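Local structure of FKBP-type peptidyl-prolyl cis-trans isomerase 3 (Arabidopsis thaliana, 1U79) at residues Lys29-Lys34 / Ile123-Lys128; Gly39-Gly44 / Pro115-Leu120; Cys17-Gly22 / Lys88-Ile93; Leu57-Gly62 / Gln72-Ser77; Ala35-Lys40 / Asp48-Arg53. The protein catalyses cis-trans isomerisation of proline peptide bonds, supplying the major such activity of the chloroplast thylakoid lumen, and regulates accumulation of the Rieske protein. All blocks are in the same frame, centred on the assembly; numbering follows the deposited sequence.

Interaction 1 (Lys29-Lys34 / Ile123-Lys128); sequences KGQLIK and IEYIGK
Ile-33 and Tyr-125 form the tight half of this contact, where two neighbouring antiparallel strands of the FKBP sheet, 32-40 and 119-128, meet near the C terminus. The two side chains cross at about a right angle: Ile-33 CB lies 3.7 Å from Tyr-125 CE2, and its CG2 and CD1 branches both turn to the same ring carbon at 3.8 Å. With CG anti to the backbone N (chi1 176°), the tyrosine side chain runs alongside its own strand toward the C-terminal end, where it meets Ile-33, while Lys-34 O comes up at the ring edge. The backbones are bonded beside this apolar patch. Lys-34 N gives a straight bond to Gly-127 O (2.9 Å), and Ile-126 N returns a more bent one to Lys-34 O (3.1 Å, 137° at the hydrogen). Phe-59 packs on Ile-33 from the next strand, and Met-83 and Thr-85 touch the tyrosine, so this half belongs to the protein interior. The other half is loose. Lys-34 and Lys-128 run extended and lead their amines away from the contact, and the amide of Gln-31 lies against the lysine stem, NE2 at 3.6 Å from Lys-128 CD. An alanine at Gln-31 removes this amide and would probably leave the stem of Lys-128 freer to move and the bridging water without one acceptor. That water donates to Gln-31 OE1 at 2.7 Å and is hydrogen-bonded equally closely to Tyr-125 OH, joining two groups whose own oxygens stand 4.2 Å apart, Gln-31 OE1 to Tyr-125 OH.

Interaction 2 (Gly39-Gly44 / Pro115-Leu120); sequences GKLENG and PASVLL
Leu-120 O is met by two groups at once: Lys-40 N gives it a nearly straight hydrogen bond of 2.8 Å, and Gly-39 CA adds a CA-H...O contact at 3.3 Å. Together with the return bond from Leu-120 N to Lys-40 O (2.9 Å), this makes an antiparallel hydrogen-bonded pair between strands 32-40 and 119-128 of the FKBP sheet, at the end where strand 32-40 runs out into a type I turn, Leu-41 to Gly-44. Beyond the pair the backbones separate, and a water bridges them, accepting from Glu-42 N at 2.8 Å and donating to Val-118 O. Leu-41 and Leu-119 lie side by side, pointing the same way, with Leu-41 CD2 at 3.9 Å from Leu-119 CD2; Phe-47 touches both, and Leu-119 is buried. Leu-120 serves the other face. Glu-42, bent at chi2 (-71°), folds its carboxylate back over this leucine at about a right angle, bringing Glu-42 OE2 to 3.5 Å from Leu-120 CG. The same oxygen makes a long, weak ion pair with Arg-92, whose side chain also packs on Val-118 and Leu-120. With an alanine in place of Leu-120, the carboxylate of Glu-42 would probably lose its apolar seat and be freer to turn away from Arg-92, while the arginine stem would lose part of its backing. Ser-117 stands at the margin, its hydroxyl hydrogen-bonded to Pro-114 O, and touches the contact lightly, with Ser-117 OG at 4.2 Å from Leu-41 CD2.

Interaction 3 (Cys17-Gly22 / Lys88-Ile93); sequences CDKVVG and KRTLRI
Asp-18 and Arg-89 meet side-on, the carboxylate and guanidinium planes turned 32° apart. Arg-89 NE reaches Asp-18 OD1 at 2.7 Å, almost in the guanidinium plane but out of the carboxylate plane, while Arg-89 NH1 reaches Asp-18 OD2 at 3.0 Å on its syn lone pair; a weak second bond runs from NH1 to OD1. The bend of the arginine chain at chi3 (-69°) swings the guanidinium round to this grip. Its far nitrogen, NH2, is held by Gly-73 O and Pro-81 O, so the flat group is fixed from two sides and links the strand to the region of helix 68-75. Cys-17 and Thr-90 point to the other face of the sheet. Cys-17 SG, placed between backbone N and carbonyl carbon (chi1 60°), comes within 3.3 Å of Thr-90 CB, and the same sulfur is bonded to Cys-5 in a disulfide. The threonine hydroxyl looks elsewhere, to Asp-122. On this face, too, the extended chains of Lys-19 and Lys-88 pass each other, Lys-19 CD at 3.9 Å from Lys-88 CE. The backbones pair antiparallel, Thr-90 N to Cys-17 O at 3.0 Å at one end and Lys-88 N to Val-20 O at 2.8 Å at the other. Between these bonds the chain turns a corner at Lys-19, and both Lys-19 and Val-20 stand opposite Lys-88: a classic beta bulge.

Interaction 4 (Leu57-Gly62 / Gln72-Ser77); sequences LTFRIG and QGILGS
Gly-62, just past strand 57-60, and Leu-75, in the last turn of helix 68-75, bring the two backbones closest, with Gly-62 CA 6.7 Å from Leu-75 CA, and the contact is made by apolar side chains. Ile-61 points at the helix and wedges against two successive residues. Its CG1 stands anti to the backbone N (chi1 -175°), which carries Ile-61 CD1 forward to 3.7 Å from Ile-74 CB. Further back on the same branch, Ile-61 CG1 is met by Leu-75 CD1 at 4.1 Å. The second leucine methyl, Leu-75 CD2, rests on Gly-62 CA at 3.8 Å, where a side chain on the glycine would collide with it; positive phi also favours glycine there. Phe-59 closes the other end of the patch. It and Ile-74 approach from opposite directions, and Ile-74 CD1 comes to the ring edge, 4.2 Å from Phe-59 CZ. Ile-74 thus touches both Ile-61, at its CB, and Phe-59, at its CD1, two residues apart on the extended chain. The helix ends right after this contact, Gly-76 leaving helical angles with positive phi. Around the patch, Trp-70 from the preceding turn of the helix meets the Phe-59 ring, and Asp-71 OD1 takes a hydrogen bond from Gly-62 N. Strand 57-60 in turn pairs with strand 32-40, Phe-59 bonding to Ile-33, so the contact seats the helix against the face of the curved FKBP sheet.

Interaction 5 (Ala35-Lys40 / Asp48-Arg53); sequences AHYVGK and DSSYNR
Tyr-37 and Asp-48 lie across the beta hairpin 32-40/46-49 of the FKBP fold, just where the second strand gives way to a short, weakly bonded helical turn. The tyrosine CG stands between its backbone N and carbonyl carbon (chi1 68°), which folds the ring over the start of that turn: Ser-50 N sits 3.7 Å above the centre of the Tyr-37 ring. From there the phenol hydroxyl, Tyr-37 OH, donates to Asp-48 OD2 at 2.7 Å, meeting the carboxylate from above its plane. Arg-53 steadies the same carboxylate from the helical side, its NE in a salt bridge with Asp-48 OD1 (2.9 Å). Trp-70 packs edge-to-face with Tyr-37, and in FKBPs such a tyrosine-aspartate pair beside the tryptophan probably lines the prolyl-binding pocket. Ser-50 joins Tyr-37 and His-36. Its OG accepts from Tyr-37 N at 2.8 Å and is also hydrogen-bonded to His-36 ND1. That second bond lies at the imidazole edge and fixes the ring's turn, while Tyr-51 covers one imidazole face in an offset stack, planes 9° apart and centroids of the His-36 and Tyr-51 rings separated by 4.7 Å. Val-38 reaches the edge of the Tyr-51 ring with CG2. The hairpin is pinned by Gly-39 N to Asp-48 O, 2.7 Å, and Ser-49 stands at the N-cap position of the helical turn, where Ser-49 OG accepts from Asn-52 N at 3.0 Å.

How the interactions relate
From the N terminus, interaction 3 opens first, pairing 17-22 with strand 88-93. Before it closes, strand 32-40 has begun, so interactions 1 and 2, which pair that strand with 119-128 at its two ends, both cross interaction 3. Their centres are about 23 Å apart, with the loop of interaction 2 lying within that of interaction 1. Interaction 5, sharing Gly-39 and Lys-40 with interaction 2, closes the short hairpin of strands 32-40 and 46-49 and the helical turn after it. Interaction 4 follows in series, setting the helix against strand 57-60, and falls within the loops of interactions 1, 2 and 3. Arg-89 joins interaction 3 to the helix at Gly-73, and Glu-124 joins interaction 1 to interaction 5 at His-36.

Interaction 1 (Lys29-Lys34 / Ile123-Lys128)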
# COMPACT_ATOMS: atom_id res chain seq x y z
N LYS A 29 -13.86 4.92 4.82
CA LYS A 29 -14.29 3.61 4.32
C LYS A 29 -15.31 3.74 3.18
O LYS A 29 -16.34 4.41 3.34
CB LYS A 29 -14.93 2.85 5.49
CG LYS A 29 -14.49 1.42 5.69
CD LYS A 29 -15.20 0.45 4.78
CE LYS A 29 -15.00 -0.98 5.27
NZ LYS A 29 -13.56 -1.30 5.50
N GLY A 30 -15.02 3.12 2.04
CA GLY A 30 -15.94 3.16 0.91
C GLY A 30 -15.84 4.31 -0.07
O GLY A 30 -16.58 4.34 -1.06
N GLN A 31 -14.95 5.26 0.19
CA GLN A 31 -14.78 6.41 -0.68
C GLN A 31 -13.86 6.13 -1.86
O GLN A 31 -12.90 5.36 -1.75
CB GLN A 31 -14.23 7.60 0.12
CG GLN A 31 -14.07 8.89 -0.66
CD GLN A 31 -13.99 10.11 0.26
OE1 GLN A 31 -13.09 10.22 1.10
NE2 GLN A 31 -14.94 11.04 0.11
N LEU A 32 -14.17 6.74 -3.00
CA LEU A 32 -13.34 6.59 -4.19
C LEU A 32 -12.20 7.57 -3.99
O LEU A 32 -12.44 8.78 -3.88
CB LEU A 32 -14.12 6.97 -5.46
CG LEU A 32 -13.43 6.57 -6.78
CD1 LEU A 32 -13.45 5.06 -6.90
CD2 LEU A 32 -14.15 7.20 -7.97
N ILE A 33 -10.97 7.07 -3.96
CA ILE A 33 -9.82 7.95 -3.76
C ILE A 33 -8.77 7.80 -4.84
O ILE A 33 -8.83 6.87 -5.65
CB ILE A 33 -9.14 7.68 -2.40
CG1 ILE A 33 -8.53 6.28 -2.40
CG2 ILE A 33 -10.17 7.82 -1.28
CD1 ILE A 33 -7.69 5.97 -1.16
N LYS A 34 -7.81 8.72 -4.82
CA LYS A 34 -6.70 8.72 -5.78
C LYS A 34 -5.39 8.59 -5.02
O LYS A 34 -5.20 9.25 -3.99
CB LYS A 34 -6.62 10.04 -6.55
CG LYS A 34 -7.77 10.36 -7.47
CD LYS A 34 -7.46 11.67 -8.19
CE LYS A 34 -8.54 12.06 -9.17
NZ LYS A 34 -8.19 13.32 -9.89
N ILE A 123 3.30 5.42 -0.54
CA ILE A 123 1.97 5.84 -0.96
C ILE A 123 1.72 7.32 -0.77
O ILE A 123 2.00 7.89 0.30
CB ILE A 123 0.89 5.04 -0.19
CG1 ILE A 123 1.08 3.54 -0.43
CG2 ILE A 123 -0.51 5.49 -0.64
CD1 ILE A 123 -0.03 2.67 0.07
N GLU A 124 1.20 7.95 -1.82
CA GLU A 124 0.85 9.35 -1.78
C GLU A 124 -0.66 9.43 -1.93
O GLU A 124 -1.21 9.27 -3.02
CB GLU A 124 1.56 10.11 -2.91
CG GLU A 124 3.04 10.32 -2.59
CD GLU A 124 3.85 10.77 -3.78
OE1 GLU A 124 3.52 11.81 -4.38
OE2 GLU A 124 4.83 10.07 -4.11
N TYR A 125 -1.33 9.63 -0.80
CA TYR A 125 -2.79 9.73 -0.75
C TYR A 125 -3.15 11.16 -1.15
O TYR A 125 -3.06 12.09 -0.35
CB TYR A 125 -3.29 9.43 0.67
CG TYR A 125 -4.78 9.60 0.86
CD1 TYR A 125 -5.30 9.95 2.11
CD2 TYR A 125 -5.68 9.41 -0.20
CE1 TYR A 125 -6.67 10.13 2.30
CE2 TYR A 125 -7.05 9.59 -0.02
CZ TYR A 125 -7.54 9.95 1.23
OH TYR A 125 -8.88 10.13 1.42
N ILE A 126 -3.54 11.32 -2.41
CA ILE A 126 -3.91 12.63 -2.94
C ILE A 126 -5.22 13.13 -2.35
O ILE A 126 -5.39 14.32 -2.09
CB ILE A 126 -4.05 12.58 -4.48
CG1 ILE A 126 -2.80 11.94 -5.08
CG2 ILE A 126 -4.24 14.00 -5.04
CD1 ILE A 126 -1.53 12.71 -4.78
N GLY A 127 -6.15 12.20 -2.13
CA GLY A 127 -7.44 12.56 -1.57
C GLY A 127 -8.56 11.86 -2.32
O GLY A 127 -8.30 10.91 -3.06
N LYS A 128 -9.79 12.32 -2.15
CA LYS A 128 -10.91 11.70 -2.84
C LYS A 128 -10.87 11.99 -4.32
O LYS A 128 -10.32 13.00 -4.75
CB LYS A 128 -12.25 12.17 -2.25
CG LYS A 128 -12.43 13.66 -2.19
CD LYS A 128 -13.73 14.01 -1.48
CE LYS A 128 -13.86 15.50 -1.23
NZ LYS A 128 -15.07 15.81 -0.41
O HOH W 1 -11.01 8.59 1.79

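Interaction 2 (Gly39-Gly44 / Pro115-Leu120)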
# COMPACT_ATOMS: atom_id res chain seq x y z
N GLY A 39 5.82 0.64 -5.79
CA GLY A 39 5.91 -0.60 -5.04
C GLY A 39 7.22 -1.29 -5.37
O GLY A 39 7.56 -1.47 -6.55
N LYS A 40 7.95 -1.67 -4.34
CA LYS A 40 9.24 -2.34 -4.51
C LYS A 40 9.35 -3.57 -3.63
O LYS A 40 8.69 -3.69 -2.59
CB LYS A 40 10.39 -1.42 -4.10
CG LYS A 40 10.41 -0.03 -4.68
CD LYS A 40 11.55 0.74 -4.01
CE LYS A 40 11.71 2.15 -4.56
NZ LYS A 40 12.72 2.91 -3.75
N LEU A 41 10.22 -4.49 -4.05
CA LEU A 41 10.47 -5.69 -3.29
C LEU A 41 11.58 -5.28 -2.32
O LEU A 41 12.12 -4.18 -2.43
CB LEU A 41 10.97 -6.82 -4.21
CG LEU A 41 9.98 -7.29 -5.28
CD1 LEU A 41 10.64 -8.38 -6.16
CD2 LEU A 41 8.72 -7.83 -4.61
N GLU A 42 11.92 -6.15 -1.38
CA GLU A 42 12.95 -5.83 -0.39
C GLU A 42 14.38 -5.73 -0.91
O GLU A 42 15.31 -5.48 -0.14
CB GLU A 42 12.90 -6.83 0.76
CG GLU A 42 11.81 -6.55 1.77
CD GLU A 42 12.10 -5.32 2.61
OE1 GLU A 42 13.26 -4.86 2.62
OE2 GLU A 42 11.16 -4.82 3.28
N ASN A 43 14.57 -5.92 -2.21
CA ASN A 43 15.91 -5.82 -2.77
C ASN A 43 16.02 -4.51 -3.54
O ASN A 43 17.05 -4.21 -4.15
CB ASN A 43 16.21 -7.02 -3.68
CG ASN A 43 15.33 -7.04 -4.91
OD1 ASN A 43 14.24 -6.48 -4.92
ND2 ASN A 43 15.80 -7.71 -5.95
N GLY A 44 14.95 -3.73 -3.50
CA GLY A 44 14.94 -2.45 -4.18
C GLY A 44 14.31 -2.46 -5.56
O GLY A 44 14.15 -1.42 -6.17
N PRO A 115 6.70 -15.56 -4.65
CA PRO A 115 5.85 -16.07 -3.59
C PRO A 115 6.42 -15.61 -2.24
O PRO A 115 7.64 -15.48 -2.09
CB PRO A 115 5.97 -17.58 -3.75
CG PRO A 115 6.17 -17.75 -5.25
CD PRO A 115 7.14 -16.64 -5.57
N ALA A 116 5.53 -15.34 -1.28
CA ALA A 116 5.92 -14.94 0.07
C ALA A 116 6.72 -13.66 0.14
O ALA A 116 7.59 -13.50 1.00
CB ALA A 116 6.71 -16.08 0.74
N SER A 117 6.41 -12.73 -0.76
CA SER A 117 7.10 -11.46 -0.80
C SER A 117 6.56 -10.39 0.15
O SER A 117 5.37 -10.13 0.20
CB SER A 117 7.06 -10.87 -2.22
OG SER A 117 7.84 -11.63 -3.13
N VAL A 118 7.46 -9.78 0.91
CA VAL A 118 7.10 -8.66 1.76
C VAL A 118 7.14 -7.52 0.75
O VAL A 118 8.08 -7.44 -0.05
CB VAL A 118 8.16 -8.39 2.84
CG1 VAL A 118 7.87 -7.05 3.52
CG2 VAL A 118 8.17 -9.52 3.86
N LEU A 119 6.13 -6.66 0.74
CA LEU A 119 6.12 -5.57 -0.22
C LEU A 119 6.32 -4.22 0.43
O LEU A 119 5.84 -3.96 1.53
CB LEU A 119 4.79 -5.57 -0.97
CG LEU A 119 4.35 -6.89 -1.60
CD1 LEU A 119 3.05 -6.67 -2.36
CD2 LEU A 119 5.44 -7.41 -2.54
N LEU A 120 7.04 -3.34 -0.24
CA LEU A 120 7.24 -2.00 0.28
C LEU A 120 6.55 -1.04 -0.67
O LEU A 120 6.75 -1.13 -1.88
CB LEU A 120 8.73 -1.65 0.37
CG LEU A 120 9.56 -2.28 1.49
CD1 LEU A 120 11.03 -1.90 1.31
CD2 LEU A 120 9.06 -1.80 2.85
O HOH W 2 10.21 -8.29 -1.10

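Interaction 3 (Cys17-Gly22 / Lys88-Ile93)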
# COMPACT_ATOMS: atom_id res chain seq x y z
N CYS A 17 5.29 4.11 8.34
CA CYS A 17 5.99 5.30 8.81
C CYS A 17 5.40 6.42 7.97
O CYS A 17 5.32 6.30 6.75
CB CYS A 17 7.51 5.22 8.61
SG CYS A 17 8.06 5.04 6.89
N ASP A 18 4.94 7.48 8.62
CA ASP A 18 4.38 8.62 7.90
C ASP A 18 5.49 9.61 7.58
O ASP A 18 5.86 10.44 8.42
CB ASP A 18 3.27 9.29 8.72
CG ASP A 18 1.94 8.57 8.59
OD1 ASP A 18 1.63 8.07 7.48
OD2 ASP A 18 1.18 8.51 9.58
N LYS A 19 6.03 9.52 6.36
CA LYS A 19 7.10 10.41 5.92
C LYS A 19 6.60 11.85 5.92
O LYS A 19 7.34 12.78 6.24
CB LYS A 19 7.57 10.00 4.52
CG LYS A 19 8.21 8.61 4.48
CD LYS A 19 8.80 8.31 3.11
CE LYS A 19 9.86 7.21 3.20
NZ LYS A 19 10.49 6.95 1.88
N VAL A 20 5.35 12.03 5.53
CA VAL A 20 4.74 13.35 5.55
C VAL A 20 3.30 13.17 5.98
O VAL A 20 2.53 12.48 5.32
CB VAL A 20 4.76 14.04 4.18
CG1 VAL A 20 4.13 15.43 4.31
CG2 VAL A 20 6.19 14.16 3.67
N VAL A 21 2.93 13.77 7.11
CA VAL A 21 1.57 13.68 7.61
C VAL A 21 0.65 14.55 6.76
O VAL A 21 0.99 15.70 6.47
CB VAL A 21 1.49 14.15 9.07
CG1 VAL A 21 0.04 14.10 9.56
CG2 VAL A 21 2.40 13.31 9.93
N GLY A 22 -0.49 14.00 6.36
CA GLY A 22 -1.43 14.75 5.53
C GLY A 22 -1.90 16.03 6.20
O GLY A 22 -1.72 16.22 7.40
N LYS A 88 2.01 11.23 2.85
CA LYS A 88 2.91 10.30 2.16
C LYS A 88 3.32 9.29 3.20
O LYS A 88 3.91 9.64 4.23
CB LYS A 88 4.16 11.00 1.63
CG LYS A 88 5.16 10.04 0.98
CD LYS A 88 6.40 10.80 0.55
CE LYS A 88 7.40 9.89 -0.14
NZ LYS A 88 8.62 10.66 -0.48
N ARG A 89 3.01 8.03 2.93
CA ARG A 89 3.30 6.96 3.86
C ARG A 89 4.04 5.80 3.22
O ARG A 89 3.80 5.46 2.06
CB ARG A 89 1.98 6.44 4.46
CG ARG A 89 2.14 5.18 5.31
CD ARG A 89 0.84 4.78 6.00
NE ARG A 89 0.45 5.73 7.04
CZ ARG A 89 -0.60 5.57 7.84
NH1 ARG A 89 -0.87 6.49 8.76
NH2 ARG A 89 -1.38 4.50 7.70
N THR A 90 4.95 5.21 3.97
CA THR A 90 5.66 4.05 3.47
C THR A 90 5.03 2.88 4.19
O THR A 90 4.76 2.96 5.40
CB THR A 90 7.17 4.12 3.80
OG1 THR A 90 7.75 5.25 3.14
CG2 THR A 90 7.87 2.87 3.31
N LEU A 91 4.76 1.81 3.46
CA LEU A 91 4.15 0.63 4.05
C LEU A 91 5.00 -0.61 3.80
O LEU A 91 5.51 -0.80 2.70
CB LEU A 91 2.76 0.36 3.45
CG LEU A 91 1.55 1.26 3.72
CD1 LEU A 91 0.39 0.73 2.88
CD2 LEU A 91 1.18 1.25 5.22
N ARG A 92 5.13 -1.43 4.84
CA ARG A 92 5.85 -2.70 4.75
C ARG A 92 4.75 -3.73 4.96
O ARG A 92 4.16 -3.80 6.04
CB ARG A 92 6.91 -2.83 5.83
CG ARG A 92 7.69 -4.15 5.75
CD ARG A 92 9.07 -4.04 6.41
NE ARG A 92 9.82 -5.30 6.30
CZ ARG A 92 9.60 -6.35 7.08
NH1 ARG A 92 8.66 -6.28 8.01
NH2 ARG A 92 10.28 -7.46 6.92
N ILE A 93 4.50 -4.52 3.92
CA ILE A 93 3.40 -5.49 3.96
C ILE A 93 3.83 -6.94 3.92
O ILE A 93 4.41 -7.39 2.95
CB ILE A 93 2.44 -5.24 2.75
CG1 ILE A 93 2.03 -3.76 2.72
CG2 ILE A 93 1.22 -6.16 2.86
CD1 ILE A 93 1.09 -3.40 1.59

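Interaction 4 (Leu57-Gly62 / Gln72-Ser77)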
# COMPACT_ATOMS: atom_id res chain seq x y z
N LEU A 57 -3.68 5.86 -9.15
CA LEU A 57 -4.63 4.77 -9.12
C LEU A 57 -5.91 5.30 -8.50
O LEU A 57 -5.89 5.87 -7.41
CB LEU A 57 -4.09 3.61 -8.29
CG LEU A 57 -4.98 2.37 -8.21
CD1 LEU A 57 -4.98 1.68 -9.57
CD2 LEU A 57 -4.49 1.42 -7.13
N THR A 58 -7.03 5.13 -9.21
CA THR A 58 -8.32 5.56 -8.69
C THR A 58 -9.05 4.29 -8.26
O THR A 58 -9.24 3.38 -9.06
CB THR A 58 -9.12 6.34 -9.76
OG1 THR A 58 -8.45 7.57 -10.05
CG2 THR A 58 -10.53 6.64 -9.25
N PHE A 59 -9.42 4.20 -6.98
CA PHE A 59 -10.09 3.00 -6.46
C PHE A 59 -10.83 3.31 -5.17
O PHE A 59 -10.58 4.35 -4.55
CB PHE A 59 -9.04 1.92 -6.18
CG PHE A 59 -8.06 2.28 -5.09
CD1 PHE A 59 -8.11 1.65 -3.85
CD2 PHE A 59 -7.09 3.26 -5.29
CE1 PHE A 59 -7.21 1.99 -2.83
CE2 PHE A 59 -6.19 3.61 -4.29
CZ PHE A 59 -6.25 2.97 -3.05
N ARG A 60 -11.75 2.44 -4.75
CA ARG A 60 -12.40 2.70 -3.46
C ARG A 60 -11.63 1.99 -2.39
O ARG A 60 -11.17 0.86 -2.56
CB ARG A 60 -13.87 2.27 -3.34
CG ARG A 60 -14.52 1.49 -4.42
CD ARG A 60 -15.96 1.99 -4.43
NE ARG A 60 -15.87 3.40 -4.76
CZ ARG A 60 -16.63 4.36 -4.26
NH1 ARG A 60 -17.59 4.09 -3.39
NH2 ARG A 60 -16.41 5.61 -4.63
N ILE A 61 -11.50 2.66 -1.26
CA ILE A 61 -10.74 2.13 -0.15
C ILE A 61 -11.62 1.39 0.84
O ILE A 61 -12.78 1.75 1.07
CB ILE A 61 -10.00 3.29 0.55
CG1 ILE A 61 -9.10 2.75 1.66
CG2 ILE A 61 -11.01 4.32 1.09
CD1 ILE A 61 -7.86 2.05 1.13
N GLY A 62 -11.06 0.33 1.42
CA GLY A 62 -11.76 -0.44 2.43
C GLY A 62 -12.80 -1.46 2.00
O GLY A 62 -13.55 -1.94 2.84
N GLN A 72 -5.97 -1.81 4.95
CA GLN A 72 -5.61 -1.59 6.34
C GLN A 72 -4.54 -0.51 6.48
O GLN A 72 -4.58 0.30 7.39
CB GLN A 72 -5.09 -2.89 6.99
CG GLN A 72 -6.04 -4.07 6.85
CD GLN A 72 -5.53 -5.32 7.56
OE1 GLN A 72 -4.38 -5.38 7.99
NE2 GLN A 72 -6.38 -6.33 7.68
N GLY A 73 -3.59 -0.50 5.54
CA GLY A 73 -2.50 0.46 5.58
C GLY A 73 -2.88 1.90 5.30
O GLY A 73 -2.16 2.81 5.70
N ILE A 74 -4.00 2.11 4.61
CA ILE A 74 -4.45 3.46 4.28
C ILE A 74 -5.63 3.89 5.15
O ILE A 74 -5.71 5.03 5.60
CB ILE A 74 -4.87 3.54 2.80
CG1 ILE A 74 -3.65 3.25 1.91
CG2 ILE A 74 -5.46 4.91 2.48
CD1 ILE A 74 -4.02 3.02 0.45
N LEU A 75 -6.54 2.96 5.40
CA LEU A 75 -7.72 3.26 6.20
C LEU A 75 -7.43 3.08 7.69
O LEU A 75 -8.13 3.64 8.54
CB LEU A 75 -8.86 2.32 5.79
CG LEU A 75 -10.29 2.80 6.02
CD1 LEU A 75 -10.53 4.11 5.28
CD2 LEU A 75 -11.25 1.73 5.52
N GLY A 76 -6.40 2.30 8.00
CA GLY A 76 -6.08 2.06 9.39
C GLY A 76 -6.56 0.71 9.84
O GLY A 76 -7.44 0.10 9.21
N SER A 77 -6.00 0.24 10.95
CA SER A 77 -6.31 -1.05 11.55
C SER A 77 -5.76 -0.97 12.98
O SER A 77 -5.32 0.09 13.40
CB SER A 77 -5.57 -2.15 10.77
OG SER A 77 -6.00 -3.45 11.15

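Interaction 5 (Ala35-Lys40 / Asp48-Arg53)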
# COMPACT_ATOMS: atom_id res chain seq x y z
N ALA A 35 -4.48 7.77 -5.54
CA ALA A 35 -3.19 7.62 -4.91
C ALA A 35 -2.08 7.33 -5.91
O ALA A 35 -2.26 6.54 -6.83
CB ALA A 35 -3.23 6.50 -3.87
N HIS A 36 -0.95 8.01 -5.73
CA HIS A 36 0.21 7.75 -6.56
C HIS A 36 1.00 6.77 -5.70
O HIS A 36 0.85 6.77 -4.47
CB HIS A 36 1.00 9.03 -6.81
CG HIS A 36 0.63 9.70 -8.10
ND1 HIS A 36 0.84 9.10 -9.33
CD2 HIS A 36 0.04 10.89 -8.35
CE1 HIS A 36 0.39 9.90 -10.28
NE2 HIS A 36 -0.10 10.99 -9.71
N TYR A 37 1.82 5.93 -6.31
CA TYR A 37 2.58 4.96 -5.54
C TYR A 37 3.73 4.32 -6.29
O TYR A 37 3.77 4.33 -7.52
CB TYR A 37 1.65 3.82 -5.06
CG TYR A 37 1.14 2.94 -6.19
CD1 TYR A 37 0.04 3.31 -6.95
CD2 TYR A 37 1.82 1.77 -6.53
CE1 TYR A 37 -0.38 2.54 -8.04
CE2 TYR A 37 1.41 0.98 -7.62
CZ TYR A 37 0.31 1.38 -8.37
OH TYR A 37 -0.08 0.62 -9.45
N VAL A 38 4.65 3.77 -5.52
CA VAL A 38 5.80 3.04 -6.04
C VAL A 38 5.90 1.81 -5.16
O VAL A 38 6.01 1.91 -3.93
CB VAL A 38 7.13 3.82 -5.92
CG1 VAL A 38 8.29 2.90 -6.32
CG2 VAL A 38 7.11 5.05 -6.82
N GLY A 39 5.82 0.64 -5.79
CA GLY A 39 5.91 -0.60 -5.04
C GLY A 39 7.22 -1.29 -5.37
O GLY A 39 7.56 -1.47 -6.55
N LYS A 40 7.95 -1.67 -4.34
CA LYS A 40 9.24 -2.34 -4.51
C LYS A 40 9.35 -3.57 -3.63
O LYS A 40 8.69 -3.69 -2.59
CB LYS A 40 10.39 -1.42 -4.10
CG LYS A 40 10.41 -0.03 -4.68
CD LYS A 40 11.55 0.74 -4.01
CE LYS A 40 11.71 2.15 -4.56
NZ LYS A 40 12.72 2.91 -3.75
N ASP A 48 6.13 -2.11 -9.68
CA ASP A 48 4.98 -1.37 -10.18
C ASP A 48 4.92 0.02 -9.58
O ASP A 48 5.39 0.24 -8.46
CB ASP A 48 3.69 -2.13 -9.85
CG ASP A 48 2.44 -1.45 -10.40
OD1 ASP A 48 2.52 -0.77 -11.44
OD2 ASP A 48 1.35 -1.62 -9.79
N SER A 49 4.36 0.95 -10.33
CA SER A 49 4.20 2.32 -9.87
C SER A 49 3.17 3.04 -10.72
O SER A 49 3.00 2.73 -11.91
CB SER A 49 5.54 3.07 -9.92
OG SER A 49 5.86 3.52 -11.22
N SER A 50 2.47 3.98 -10.11
CA SER A 50 1.46 4.76 -10.81
C SER A 50 2.16 5.59 -11.88
O SER A 50 1.62 5.80 -12.97
CB SER A 50 0.75 5.69 -9.83
OG SER A 50 1.71 6.44 -9.08
N TYR A 51 3.35 6.06 -11.54
CA TYR A 51 4.17 6.87 -12.43
C TYR A 51 4.46 6.13 -13.73
O TYR A 51 4.42 6.72 -14.82
CB TYR A 51 5.47 7.25 -11.73
CG TYR A 51 5.23 8.06 -10.48
CD1 TYR A 51 4.79 9.38 -10.56
CD2 TYR A 51 5.36 7.49 -9.21
CE1 TYR A 51 4.47 10.11 -9.42
CE2 TYR A 51 5.04 8.21 -8.05
CZ TYR A 51 4.60 9.52 -8.17
OH TYR A 51 4.28 10.25 -7.05
N ASN A 52 4.75 4.84 -13.63
CA ASN A 52 5.03 4.03 -14.81
C ASN A 52 3.76 3.88 -15.63
O ASN A 52 3.81 3.73 -16.86
CB ASN A 52 5.56 2.65 -14.40
CG ASN A 52 5.95 1.80 -15.59
OD1 ASN A 52 6.85 2.15 -16.36
ND2 ASN A 52 5.27 0.67 -15.76
N ARG A 53 2.61 3.94 -14.96
CA ARG A 53 1.32 3.81 -15.63
C ARG A 53 0.87 5.17 -16.16
O ARG A 53 -0.07 5.26 -16.94
CB ARG A 53 0.27 3.26 -14.66
CG ARG A 53 0.57 1.84 -14.17
CD ARG A 53 -0.38 1.39 -13.07
NE ARG A 53 -0.03 0.06 -12.59
CZ ARG A 53 -0.60 -1.07 -13.00
NH1 ARG A 53 -0.20 -2.23 -12.50
NH2 ARG A 53 -1.59 -1.04 -13.88